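Local coordinates for protein cobalt-precorrin-5B C(1)-methyltransferase (Archaeoglobus fulgidus, PDB 1SR8) that probably methylates C-1 of cobalt-precorrin-5B with S-adenosyl-L-methionine to give cobalt-precorrin-6A in the anaerobic route to adenosylcobalamin, at residues G45-A50 and I104-E109; V89-F92 and F98-T101; I116-G121 and K129-S134. One frame throughout, in Å; residues are numbered along the deposited sequence.

Contact 1: residues G45-A50 and I104-E109; sequences GTTASA and IIFEAE
The ring of F106 lies against T47 and A48, the point where helix 44-57 packs on strand 105-111, a helix laid on one face of a mixed, mainly antiparallel six-stranded sheet. The tight part is small and wholly buried. T47 crosses the phenylalanine side chain at about a right angle; its CB stands over the ring face, and its methyl CG2 meets the rim by the CG-CD2 bond, 3.5 Å from F106 CD2 and 3.7 Å from F106 CG. That methyl stands anti to the backbone N of T47 (chi1 -59° for OG1), which sends OG1 away from the ring to the carbonyl O of T43, the residue just before the helix. A48 takes the other ortho carbon: its CA and CB both lie 3.8 Å from F106 CD1, and its backbone N stands over the same face, nearer the rim. The contact is therefore apolar, with the threonine hydroxyl bonded to the residue that precedes the helix.

The more open side is at E107, partly exposed, whose carboxylate forms salt bridges with R88 and R120, while A108, back on the helix side, rests on A51 and A55 farther along the helix. Within the helix, S49 OG donates to G45 O at 3.0 Å, reaching that oxygen from the face opposite to S49 N.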
# COMPACT_ATOMS: atom_id res chain seq x y z
N GLY A 45 1.02 -1.50 7.52
CA GLY A 45 1.65 -2.80 7.62
C GLY A 45 3.16 -2.67 7.55
O GLY A 45 3.89 -3.31 8.32
N THR A 46 3.65 -1.84 6.63
CA THR A 46 5.08 -1.65 6.50
C THR A 46 5.65 -0.86 7.67
O THR A 46 6.78 -1.09 8.10
CB THR A 46 5.43 -0.93 5.20
OG1 THR A 46 5.08 -1.75 4.08
CG2 THR A 46 6.92 -0.61 5.16
N THR A 47 4.87 0.09 8.18
CA THR A 47 5.31 0.91 9.30
C THR A 47 5.39 0.03 10.54
O THR A 47 6.32 0.14 11.34
CB THR A 47 4.35 2.08 9.54
OG1 THR A 47 4.27 2.88 8.35
CG2 THR A 47 4.83 2.94 10.70
N ALA A 48 4.43 -0.88 10.68
CA ALA A 48 4.42 -1.80 11.81
C ALA A 48 5.65 -2.71 11.73
O ALA A 48 6.31 -2.98 12.75
CB ALA A 48 3.14 -2.63 11.79
N SER A 49 5.96 -3.17 10.52
CA SER A 49 7.11 -4.04 10.32
C SER A 49 8.39 -3.33 10.71
O SER A 49 9.26 -3.90 11.38
CB SER A 49 7.21 -4.47 8.85
OG SER A 49 6.14 -5.33 8.51
N ALA A 50 8.51 -2.07 10.30
CA ALA A 50 9.69 -1.28 10.60
C ALA A 50 9.86 -1.14 12.11
O ALA A 50 10.96 -1.30 12.63
CB ALA A 50 9.60 0.09 9.95
N ILE A 104 0.74 8.96 11.40
CA ILE A 104 0.38 8.23 12.61
C ILE A 104 1.57 7.43 13.17
O ILE A 104 2.32 6.80 12.42
CB ILE A 104 -0.82 7.28 12.35
CG1 ILE A 104 -1.61 7.10 13.64
CG2 ILE A 104 -0.33 5.93 11.83
CD1 ILE A 104 -3.01 6.61 13.42
N ILE A 105 1.75 7.47 14.48
CA ILE A 105 2.86 6.77 15.11
C ILE A 105 2.60 5.31 15.46
O ILE A 105 1.54 4.94 15.96
CB ILE A 105 3.30 7.47 16.42
CG1 ILE A 105 3.97 8.81 16.10
CG2 ILE A 105 4.26 6.58 17.19
CD1 ILE A 105 5.31 8.67 15.42
N PHE A 106 3.60 4.48 15.19
CA PHE A 106 3.57 3.05 15.50
C PHE A 106 4.66 2.78 16.52
O PHE A 106 5.80 3.20 16.33
CB PHE A 106 3.83 2.20 14.25
CG PHE A 106 2.59 1.84 13.48
CD1 PHE A 106 2.03 0.58 13.60
CD2 PHE A 106 1.97 2.78 12.67
CE1 PHE A 106 0.86 0.26 12.92
CE2 PHE A 106 0.81 2.46 11.99
CZ PHE A 106 0.25 1.20 12.11
N GLU A 107 4.31 2.10 17.60
CA GLU A 107 5.30 1.78 18.62
C GLU A 107 5.44 0.27 18.71
O GLU A 107 4.46 -0.47 18.61
CB GLU A 107 4.89 2.32 19.99
CG GLU A 107 4.64 3.81 20.05
CD GLU A 107 4.55 4.31 21.48
OE1 GLU A 107 3.96 3.59 22.32
OE2 GLU A 107 5.05 5.41 21.75
N ALA A 108 6.68 -0.18 18.89
CA ALA A 108 6.99 -1.60 19.02
C ALA A 108 7.86 -1.80 20.25
O ALA A 108 8.84 -1.07 20.47
CB ALA A 108 7.73 -2.10 17.78
N GLU A 109 7.51 -2.80 21.05
CA GLU A 109 8.25 -3.08 22.27
C GLU A 109 8.59 -4.56 22.34
O GLU A 109 7.71 -5.40 22.17
CB GLU A 109 7.40 -2.69 23.48
CG GLU A 109 8.07 -2.89 24.82
CD GLU A 109 8.60 -1.60 25.40
OE1 GLU A 109 9.81 -1.53 25.71
OE2 GLU A 109 7.79 -0.65 25.55

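Contact 2: residues V89-F92 and F98-T101; sequences VRKF and FDVT
K91 NZ is gripped by two oxygens of the loop 98-101: it donates to D99 OD2 at 2.7 Å, in a salt bridge, and to T101 OG1 at 2.8 Å. The lysine gets there fully stretched. With CG anti to the backbone N (chi1 159°) and every later torsion near 180°, its chain passes T101 at a slant, K91 CD 3.6 Å from T101 O, before the ammonium group arrives between the two acceptors. It crosses the aspartate at about a right angle and meets OD2 on the syn side, 28° out of the carboxylate plane.

The carboxylate is held from its other end too. D99 OD1 accepts the backbone N of T101 at 3.2 Å, closing an Asx turn, and this N-H comes from above the carboxylate plane. OD2 has a second partner in the hydroxyl of S93, in the link between the segments. The turn thus brings D99 OD2 and T101 OG1 together around the lysine. A methionine in place of K91 would probably leave the D99 carboxylate without its countercharge and T101 OG1 without this donor.

K91 follows directly on strand 86-90, its side chain resting on T44 and T47 of helix 44-57, and V190 of strand 189-190 touches both K91 and D99.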
# COMPACT_ATOMS: atom_id res chain seq x y z
N VAL A 89 7.90 4.63 15.11
CA VAL A 89 7.99 4.89 13.67
C VAL A 89 6.74 5.58 13.17
O VAL A 89 5.63 5.18 13.49
CB VAL A 89 8.16 3.58 12.87
CG1 VAL A 89 8.43 3.89 11.41
CG2 VAL A 89 9.30 2.76 13.45
N ARG A 90 6.92 6.63 12.38
CA ARG A 90 5.79 7.38 11.86
C ARG A 90 5.52 6.97 10.42
O ARG A 90 6.43 6.86 9.60
CB ARG A 90 6.09 8.88 11.93
CG ARG A 90 4.89 9.82 11.75
CD ARG A 90 5.32 11.30 11.79
NE ARG A 90 5.83 11.73 13.09
CZ ARG A 90 5.08 11.97 14.16
NH1 ARG A 90 3.76 11.83 14.10
NH2 ARG A 90 5.63 12.34 15.31
N LYS A 91 4.25 6.72 10.10
CA LYS A 91 3.88 6.36 8.75
C LYS A 91 3.83 7.61 7.88
O LYS A 91 3.39 8.68 8.33
CB LYS A 91 2.50 5.71 8.72
CG LYS A 91 1.87 5.79 7.34
CD LYS A 91 0.49 5.20 7.26
CE LYS A 91 -0.08 5.47 5.88
NZ LYS A 91 -1.46 4.94 5.70
N PHE A 92 4.28 7.49 6.63
CA PHE A 92 4.20 8.61 5.71
C PHE A 92 3.45 8.15 4.48
O PHE A 92 3.61 7.01 4.03
CB PHE A 92 5.60 9.15 5.35
CG PHE A 92 6.49 8.17 4.65
CD1 PHE A 92 6.40 7.96 3.28
CD2 PHE A 92 7.49 7.50 5.36
CE1 PHE A 92 7.28 7.11 2.62
CE2 PHE A 92 8.38 6.64 4.71
CZ PHE A 92 8.28 6.45 3.33
N PHE A 98 -4.53 12.92 0.45
CA PHE A 98 -5.04 12.84 1.82
C PHE A 98 -5.31 11.44 2.36
O PHE A 98 -6.32 10.81 2.04
CB PHE A 98 -6.31 13.66 2.01
CG PHE A 98 -6.83 13.59 3.42
CD1 PHE A 98 -6.05 14.08 4.47
CD2 PHE A 98 -8.04 12.97 3.70
CE1 PHE A 98 -6.48 13.94 5.80
CE2 PHE A 98 -8.48 12.82 5.02
CZ PHE A 98 -7.69 13.30 6.07
N ASP A 99 -4.41 10.98 3.21
CA ASP A 99 -4.50 9.67 3.84
C ASP A 99 -4.71 9.95 5.33
O ASP A 99 -3.82 10.47 6.00
CB ASP A 99 -3.18 8.93 3.61
CG ASP A 99 -3.18 7.55 4.20
OD1 ASP A 99 -4.04 7.24 5.05
OD2 ASP A 99 -2.30 6.76 3.82
N VAL A 100 -5.88 9.61 5.86
CA VAL A 100 -6.20 9.88 7.26
C VAL A 100 -5.19 9.39 8.31
O VAL A 100 -5.12 9.96 9.40
CB VAL A 100 -7.59 9.33 7.63
CG1 VAL A 100 -7.60 7.82 7.55
CG2 VAL A 100 -7.99 9.80 9.01
N THR A 101 -4.40 8.36 7.99
CA THR A 101 -3.41 7.86 8.93
C THR A 101 -1.99 8.30 8.61
O THR A 101 -1.03 7.78 9.17
CB THR A 101 -3.42 6.31 9.04
OG1 THR A 101 -3.14 5.72 7.77
CG2 THR A 101 -4.77 5.82 9.53

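Contact 3: residues I116-G121 and K129-S134; sequences IFFGRG and KAVSRS
F118 and V131 make the apolar half of this contact, a CH-pi interaction between the end of strand 115-118 and the turn that leads into helix 133-149. The two side chains approach from opposite directions. V131 CG2 sits almost exactly over the middle of the phenylalanine ring, 3.6 Å from its centroid and 6° off the ring normal, so that all six ring carbons lie at nearly equal distances from this one methyl. V131 CG1, anti to the backbone N (chi1 -176°), reaches only the far end of the ring, 4.1 Å from F118 CZ.

Van der Waals contact continues along the aliphatic part of K129. Its chain bends at chi2 (-71°) and then runs straight past the base of the phenylalanine, with K129 CG 3.8 Å from F118 CB.

The polar contact lies at the lysine tip. K129 NZ donates to G119 O at 2.7 Å, coming from above the carbonyl plane, 37° out of it, and it also donates to V122 O. The ammonium group thereby fastens two backbone carbonyls on the chain leaving the strand.

A backbone turn and a side-chain cap shape the second segment. V131 N bonds to K129 O at 2.9 Å, making an inverse gamma turn centred on A130, and S132 is the N-cap of helix 133-149, its OG bonded to A135 N. The helix itself supplies I139 against F118, while I158 of strand 155-159, next to strand 115-118 in the sheet, packs on the same side chain; strand 115-118 is the outermost strand there within the chain.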
# COMPACT_ATOMS: atom_id res chain seq x y z
N ILE A 116 4.41 -12.16 17.80
CA ILE A 116 4.02 -10.82 17.38
C ILE A 116 2.66 -10.50 17.99
O ILE A 116 1.68 -11.19 17.73
CB ILE A 116 3.88 -10.72 15.84
CG1 ILE A 116 5.24 -10.91 15.17
CG2 ILE A 116 3.23 -9.40 15.46
CD1 ILE A 116 6.27 -9.87 15.58
N PHE A 117 2.59 -9.45 18.79
CA PHE A 117 1.34 -9.09 19.44
C PHE A 117 0.97 -7.65 19.13
O PHE A 117 1.84 -6.81 18.87
CB PHE A 117 1.49 -9.29 20.95
CG PHE A 117 2.10 -10.62 21.31
CD1 PHE A 117 1.39 -11.81 21.14
CD2 PHE A 117 3.43 -10.69 21.77
CE1 PHE A 117 1.98 -13.05 21.41
CE2 PHE A 117 4.03 -11.92 22.04
CZ PHE A 117 3.30 -13.10 21.86
N PHE A 118 -0.34 -7.39 19.15
CA PHE A 118 -0.86 -6.06 18.86
C PHE A 118 -1.57 -5.47 20.07
O PHE A 118 -2.49 -6.08 20.63
CB PHE A 118 -1.81 -6.17 17.66
CG PHE A 118 -1.14 -6.71 16.43
CD1 PHE A 118 -0.35 -5.88 15.64
CD2 PHE A 118 -1.22 -8.06 16.11
CE1 PHE A 118 0.36 -6.39 14.54
CE2 PHE A 118 -0.52 -8.59 15.02
CZ PHE A 118 0.28 -7.75 14.24
N GLY A 119 -1.15 -4.27 20.48
CA GLY A 119 -1.76 -3.65 21.65
C GLY A 119 -2.76 -2.55 21.41
O GLY A 119 -3.61 -2.63 20.53
N ARG A 120 -2.67 -1.51 22.23
CA ARG A 120 -3.57 -0.37 22.15
C ARG A 120 -3.50 0.35 20.81
O ARG A 120 -2.43 0.43 20.21
CB ARG A 120 -3.24 0.64 23.26
CG ARG A 120 -1.87 1.29 23.09
CD ARG A 120 -1.68 2.47 24.04
NE ARG A 120 -0.42 3.17 23.78
CZ ARG A 120 0.79 2.61 23.86
NH1 ARG A 120 0.92 1.33 24.21
NH2 ARG A 120 1.87 3.33 23.59
N GLY A 121 -4.64 0.87 20.37
CA GLY A 121 -4.68 1.60 19.11
C GLY A 121 -4.97 0.75 17.89
O GLY A 121 -5.25 1.29 16.82
N LYS A 129 -7.65 -9.15 16.30
CA LYS A 129 -7.00 -7.91 15.91
C LYS A 129 -7.14 -7.63 14.41
O LYS A 129 -6.96 -8.53 13.58
CB LYS A 129 -5.52 -7.93 16.30
CG LYS A 129 -5.28 -7.70 17.80
CD LYS A 129 -5.57 -6.24 18.19
CE LYS A 129 -5.35 -5.97 19.68
NZ LYS A 129 -5.48 -4.51 19.99
N ALA A 130 -7.48 -6.39 14.07
CA ALA A 130 -7.68 -5.96 12.69
C ALA A 130 -6.38 -5.77 11.89
O ALA A 130 -5.99 -4.65 11.57
CB ALA A 130 -8.51 -4.68 12.66
N VAL A 131 -5.72 -6.89 11.58
CA VAL A 131 -4.47 -6.90 10.79
C VAL A 131 -4.74 -7.77 9.56
O VAL A 131 -4.99 -8.97 9.68
CB VAL A 131 -3.31 -7.52 11.60
CG1 VAL A 131 -2.02 -7.43 10.81
CG2 VAL A 131 -3.18 -6.83 12.96
N SER A 132 -4.70 -7.18 8.37
CA SER A 132 -4.97 -7.95 7.16
C SER A 132 -3.97 -9.08 6.95
O SER A 132 -2.90 -9.11 7.57
CB SER A 132 -4.97 -7.03 5.93
OG SER A 132 -3.66 -6.69 5.56
N ARG A 133 -4.32 -10.00 6.07
CA ARG A 133 -3.47 -11.15 5.76
C ARG A 133 -2.11 -10.70 5.26
O ARG A 133 -1.09 -11.16 5.75
CB ARG A 133 -4.16 -12.03 4.70
CG ARG A 133 -3.26 -13.10 4.06
CD ARG A 133 -4.08 -13.97 3.11
NE ARG A 133 -3.31 -14.99 2.40
CZ ARG A 133 -2.48 -14.74 1.39
NH1 ARG A 133 -2.30 -13.50 0.98
NH2 ARG A 133 -1.86 -15.75 0.78
N SER A 134 -2.11 -9.79 4.29
CA SER A 134 -0.88 -9.26 3.70
C SER A 134 0.03 -8.65 4.76
O SER A 134 1.22 -8.94 4.81
CB SER A 134 -1.19 -8.20 2.65
OG SER A 134 -1.96 -8.75 1.60

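Overall arrangement
After an N-terminal helix and two strands, the chain enters helix 44-57 and then the strands up to 86-90. Contact 2 then closes a short loop from the end of strand 86-90 to residues 98-101, nested inside the longer loop that contact 1 closes when strand 105-111 returns to the helix. The two touch: F106 N and V89 O probably pair between the neighbouring strands, and K91 N and I104 O just beyond their ends. Contact 3 follows in series, tying the end of strand 115-118 to the turn before helix 133-149. The E107-R120 salt bridge connects it to contact 1, whereas contacts 2 and 3 stay about 9 Å apart at their nearest atoms. All three reach the mixed sheet.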